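Local coordinates for Glyoxalase/bleomycin resistance protein/dioxygenase (Vibrio splendidus, PDB 2RK9) that is of unproven function but belongs to the glyoxalase/bleomycin resistance/dioxygenase superfamily, whose members include metal-dependent enzymes and drug-binding resistance proteins, at residues V31-P36 and F40-L45; Q119-T124 and L129-Q134. The protein carries 1 engineered substitution. All coordinates share one frame; numbering follows the deposited sequence.

Contact 1 (V31-P36 and F40-L45)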
# COMPACT_ATOMS: atom_id res chain seq x y z
N VAL B 31 -9.87 7.50 13.40
CA VAL B 31 -8.52 7.92 13.75
C VAL B 31 -8.16 7.09 14.98
O VAL B 31 -8.89 7.10 15.96
CB VAL B 31 -8.46 9.42 14.15
CG1 VAL B 31 -7.04 9.83 14.46
CG2 VAL B 31 -9.02 10.27 13.05
N LYS B 32 -7.06 6.34 14.90
CA LYS B 32 -6.64 5.53 16.04
C LYS B 32 -5.76 6.42 16.93
O LYS B 32 -5.90 6.41 18.15
CB LYS B 32 -5.85 4.30 15.57
CG LYS B 32 -5.26 3.52 16.73
CD LYS B 32 -4.67 2.20 16.29
CE LYS B 32 -5.64 1.06 16.51
NZ LYS B 32 -5.08 -0.22 16.00
N TYR B 33 -4.88 7.19 16.31
CA TYR B 33 -4.03 8.12 17.06
C TYR B 33 -3.37 9.09 16.11
O TYR B 33 -3.38 8.89 14.89
CB TYR B 33 -3.00 7.36 17.92
CG TYR B 33 -1.97 6.54 17.17
CD1 TYR B 33 -0.72 7.08 16.85
CD2 TYR B 33 -2.23 5.22 16.81
CE1 TYR B 33 0.24 6.32 16.19
CE2 TYR B 33 -1.27 4.45 16.15
CZ TYR B 33 -0.04 5.01 15.84
OH TYR B 33 0.91 4.26 15.19
N GLU B 34 -2.80 10.17 16.67
CA GLU B 34 -2.14 11.19 15.85
C GLU B 34 -0.87 11.73 16.48
O GLU B 34 -0.51 11.39 17.61
CB GLU B 34 -3.06 12.41 15.64
CG GLU B 34 -4.53 12.18 15.41
CD GLU B 34 -5.30 13.50 15.47
OE1 GLU B 34 -6.52 13.48 15.68
OE2 GLU B 34 -4.67 14.57 15.29
N ARG B 35 -0.21 12.59 15.72
CA ARG B 35 0.98 13.31 16.14
C ARG B 35 0.80 14.65 15.42
O ARG B 35 1.43 14.89 14.39
CB ARG B 35 2.27 12.62 15.68
CG ARG B 35 2.63 11.36 16.47
CD ARG B 35 4.10 11.01 16.30
NE ARG B 35 4.43 10.50 14.97
CZ ARG B 35 4.23 9.25 14.58
NH1 ARG B 35 3.69 8.37 15.41
NH2 ARG B 35 4.59 8.87 13.36
N PRO B 36 -0.08 15.51 15.96
CA PRO B 36 -0.40 16.84 15.42
C PRO B 36 0.76 17.70 14.93
O PRO B 36 0.73 18.17 13.79
CB PRO B 36 -1.18 17.49 16.56
CG PRO B 36 -1.89 16.34 17.17
CD PRO B 36 -0.80 15.29 17.22
N PHE B 40 0.75 14.06 11.35
CA PHE B 40 0.65 12.62 11.19
C PHE B 40 -0.65 12.09 11.78
O PHE B 40 -1.05 12.47 12.88
CB PHE B 40 1.83 11.95 11.89
CG PHE B 40 1.78 10.45 11.88
CD1 PHE B 40 2.23 9.73 10.79
CD2 PHE B 40 1.28 9.75 12.98
CE1 PHE B 40 2.20 8.34 10.78
CE2 PHE B 40 1.25 8.36 12.99
CZ PHE B 40 1.70 7.65 11.89
N VAL B 41 -1.30 11.19 11.04
CA VAL B 41 -2.56 10.60 11.48
C VAL B 41 -2.55 9.10 11.16
O VAL B 41 -2.15 8.70 10.07
CB VAL B 41 -3.76 11.24 10.76
CG1 VAL B 41 -5.06 10.79 11.41
CG2 VAL B 41 -3.63 12.76 10.79
N TYR B 42 -2.97 8.29 12.12
CA TYR B 42 -3.02 6.85 11.92
C TYR B 42 -4.48 6.44 11.91
O TYR B 42 -5.18 6.59 12.91
CB TYR B 42 -2.29 6.12 13.05
CG TYR B 42 -2.00 4.68 12.73
CD1 TYR B 42 -0.76 4.28 12.27
CD2 TYR B 42 -2.99 3.71 12.88
CE1 TYR B 42 -0.50 2.95 11.96
CE2 TYR B 42 -2.74 2.37 12.57
CZ TYR B 42 -1.49 2.00 12.11
OH TYR B 42 -1.22 0.70 11.79
N LEU B 43 -4.96 5.93 10.78
CA LEU B 43 -6.36 5.52 10.70
C LEU B 43 -6.56 4.04 10.43
O LEU B 43 -5.63 3.31 10.10
CB LEU B 43 -7.08 6.33 9.62
CG LEU B 43 -6.97 7.85 9.75
CD1 LEU B 43 -5.73 8.33 9.03
CD2 LEU B 43 -8.20 8.53 9.16
N THR B 44 -7.80 3.60 10.59
CA THR B 44 -8.15 2.20 10.37
C THR B 44 -9.61 2.11 9.95
O THR B 44 -10.43 2.96 10.30
CB THR B 44 -7.94 1.36 11.65
OG1 THR B 44 -8.15 -0.03 11.36
CG2 THR B 44 -8.92 1.79 12.73
N LEU B 45 -9.90 1.09 9.16
CA LEU B 45 -11.25 0.82 8.71
C LEU B 45 -11.42 -0.66 9.00
O LEU B 45 -10.95 -1.51 8.25
CB LEU B 45 -11.41 1.07 7.20
CG LEU B 45 -12.85 0.95 6.67
CD1 LEU B 45 -13.63 2.19 7.05
CD2 LEU B 45 -12.86 0.83 5.17
O HOH W 1 -2.49 14.87 13.38
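A β-hairpin interrupted by a classic β bulge joins strands 30-35 and 40-45, with K32 and Y33 both set against Y42, at one end of the sheet of this vicinal oxygen chelate fold. At the bulge Y42 O receives a short bond from K32 N (2.7 Å) and a weak, longer one from Y33 N, while Y42 N returns a bond to Y33 O (2.9 Å). Beyond the bulge the pairing is regular, and R35 and F40 exchange both backbone bonds. On the face carrying Y33, R35, F40 and Y42, aromatic and cationic groups pack in a chain. The Y33 ring, with CG set between its own backbone N and carbonyl carbon (chi1 64°), lies over Y42 CB, 3.7 Å from the ring centroid; the two tyrosine rings run nearly parallel but are slid apart, overlapping little. Y33 CE1 meets the edge of F40 at CE2 (3.9 Å). R35 folds back at chi3 (-71°) and lays its guanidinium flat on the F40 ring, centres 3.7 Å apart and planes at 13°, a cation-pi stack; its NE also forms a salt bridge with E38 in the turn. On the other face V31, V41 and L43 pack against helix 16-26, with V31 CG1 touching V41 CG1 at 3.8 Å, and E34 lies toward the turn end of the same face, where a water donates to both E34 OE2 (2.9 Å) and F40 O (2.8 Å).

Contact 2 (Q119-T124 and L129-Q134). Engineered in segment 119-124: M121 (natural residue Ile).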
# COMPACT_ATOMS: atom_id res chain seq x y z
N GLN B 119 14.44 -0.92 10.96
CA GLN B 119 13.89 -0.65 9.64
C GLN B 119 14.92 -0.13 8.67
O GLN B 119 15.95 0.42 9.07
CB GLN B 119 12.75 0.38 9.70
CG GLN B 119 13.20 1.79 10.10
CD GLN B 119 12.02 2.76 10.26
OE1 GLN B 119 11.14 2.57 11.11
NE2 GLN B 119 12.00 3.80 9.45
N PHE B 120 14.63 -0.31 7.40
CA PHE B 120 15.46 0.21 6.33
C PHE B 120 14.51 0.44 5.16
O PHE B 120 13.41 -0.12 5.14
CB PHE B 120 16.61 -0.74 5.97
CG PHE B 120 16.23 -1.92 5.12
CD1 PHE B 120 16.28 -1.84 3.73
CD2 PHE B 120 15.90 -3.14 5.70
CE1 PHE B 120 16.01 -2.95 2.93
CE2 PHE B 120 15.63 -4.26 4.92
CZ PHE B 120 15.69 -4.17 3.53
N MSE B 121 14.90 1.30 4.23
CA MSE B 121 14.04 1.56 3.09
C MSE B 121 14.73 1.22 1.80
O MSE B 121 15.93 1.41 1.65
CB MSE B 121 13.61 3.03 3.06
CG MSE B 121 12.62 3.42 4.14
SE MSE B 121 12.20 5.29 4.07
CE MSE B 121 11.13 5.28 2.46
N VAL B 122 13.95 0.72 0.85
CA VAL B 122 14.49 0.37 -0.45
C VAL B 122 13.56 0.85 -1.54
O VAL B 122 12.36 0.94 -1.35
CB VAL B 122 14.68 -1.16 -0.59
CG1 VAL B 122 13.34 -1.87 -0.60
CG2 VAL B 122 15.45 -1.48 -1.86
N GLN B 123 14.14 1.17 -2.69
CA GLN B 123 13.35 1.61 -3.82
C GLN B 123 13.43 0.51 -4.86
O GLN B 123 14.52 0.05 -5.20
CB GLN B 123 13.91 2.91 -4.41
CG GLN B 123 13.18 3.34 -5.67
CD GLN B 123 13.73 4.62 -6.24
OE1 GLN B 123 14.91 4.72 -6.54
NE2 GLN B 123 12.86 5.62 -6.39
N THR B 124 12.27 0.09 -5.36
CA THR B 124 12.22 -0.96 -6.37
C THR B 124 12.57 -0.31 -7.71
O THR B 124 12.59 0.91 -7.83
CB THR B 124 10.83 -1.58 -6.44
OG1 THR B 124 9.92 -0.67 -7.07
CG2 THR B 124 10.33 -1.91 -5.04
N LEU B 129 8.72 2.98 -2.94
CA LEU B 129 9.50 2.96 -1.71
C LEU B 129 8.88 2.05 -0.67
O LEU B 129 7.70 2.19 -0.33
CB LEU B 129 9.63 4.37 -1.15
CG LEU B 129 10.49 5.33 -1.96
CD1 LEU B 129 10.42 6.71 -1.32
CD2 LEU B 129 11.93 4.83 -2.01
N PHE B 130 9.69 1.11 -0.17
CA PHE B 130 9.26 0.16 0.86
C PHE B 130 10.09 0.40 2.11
O PHE B 130 11.32 0.48 2.06
CB PHE B 130 9.50 -1.28 0.39
CG PHE B 130 8.43 -1.81 -0.54
CD1 PHE B 130 7.57 -2.81 -0.11
CD2 PHE B 130 8.32 -1.34 -1.83
CE1 PHE B 130 6.59 -3.33 -0.96
CE2 PHE B 130 7.35 -1.84 -2.69
CZ PHE B 130 6.49 -2.85 -2.26
N ARG B 131 9.41 0.51 3.25
CA ARG B 131 10.10 0.68 4.52
C ARG B 131 9.85 -0.62 5.28
O ARG B 131 8.79 -0.81 5.86
CB ARG B 131 9.52 1.85 5.31
CG ARG B 131 10.26 2.12 6.62
CD ARG B 131 9.33 2.69 7.67
NE ARG B 131 8.64 3.91 7.24
CZ ARG B 131 9.13 5.14 7.38
NH1 ARG B 131 10.33 5.32 7.93
NH2 ARG B 131 8.43 6.19 7.00
N PHE B 132 10.83 -1.52 5.24
CA PHE B 132 10.69 -2.80 5.94
C PHE B 132 10.95 -2.58 7.42
O PHE B 132 11.90 -1.89 7.79
CB PHE B 132 11.67 -3.81 5.34
CG PHE B 132 11.31 -4.24 3.95
CD1 PHE B 132 10.17 -5.02 3.73
CD2 PHE B 132 12.06 -3.83 2.85
CE1 PHE B 132 9.79 -5.38 2.44
CE2 PHE B 132 11.69 -4.19 1.56
CZ PHE B 132 10.55 -4.96 1.35
N CYS B 133 10.09 -3.15 8.25
CA CYS B 133 10.19 -2.98 9.70
C CYS B 133 10.06 -4.29 10.46
O CYS B 133 9.28 -5.17 10.08
CB CYS B 133 9.08 -2.06 10.21
SG CYS B 133 8.90 -0.47 9.40
N GLN B 134 10.81 -4.39 11.55
CA GLN B 134 10.73 -5.56 12.42
C GLN B 134 10.68 -5.05 13.85
O GLN B 134 11.57 -4.33 14.29
CB GLN B 134 11.96 -6.46 12.27
CG GLN B 134 11.80 -7.77 13.02
CD GLN B 134 13.12 -8.43 13.36
OE1 GLN B 134 13.99 -8.57 12.50
NE2 GLN B 134 13.27 -8.83 14.61
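F120 has CG set between its backbone N and carbonyl carbon (chi1 78°), whereas F132 sets CG opposite the carbonyl carbon (chi1 -70°), and the two side chains come to run alongside each other in this antiparallel β-hairpin of strands 115-123 and 129-135. Their rings meet obliquely, planes at 42°, with F120 CZ 3.7 Å from F132 CD2. V122 CG1 reaches the edge of the F132 ring at CE2 (3.6 Å). Further along, T124 CG2 rests against F130 CE2 (3.8 Å). Helix 84-94 covers F120 and F132, and F22, F23, L11 and L27 of the second subunit pack on this side, which places it at the dimer interface. Two reciprocal backbone pairs, F120 with F132 and V122 with F130, hold the strands in regular register; F130 N to V122 O (2.9 Å) is almost straight. The other face is more polar. There the engineered selenomethionine M121 lays CG against R131 CG (3.7 Å) and touches L129 CB through CE, while the amide of Q119 crosses the R131 side chain. R131 NH2 forms a salt bridge with E10 of strand 7-12, and M121 SE sits 4.3 Å above the plane of that guanidinium, offset toward its rim.

Both contacts are antiparallel hairpins of one mixed sheet, on opposite sides of the chain's centre, with centres about 21 Å apart and no touch between them. Contact 1 includes an outermost strand of the chain, is partly exposed and departs from regular pairing at its bulge; contact 2 lies further in, is buried and stays in register. In each, the side chains that meet a helix are apolar, aliphatic in contact 1; contact 2 uses phenylalanines, F120 and F132, and there F130 and F132 also pack on the second subunit. The opposite faces mix charge with apolar groups and converge on E10, which F40 touches and R131 pairs with, consistent with lining the cupped side of the sheet where relatives place their active sites.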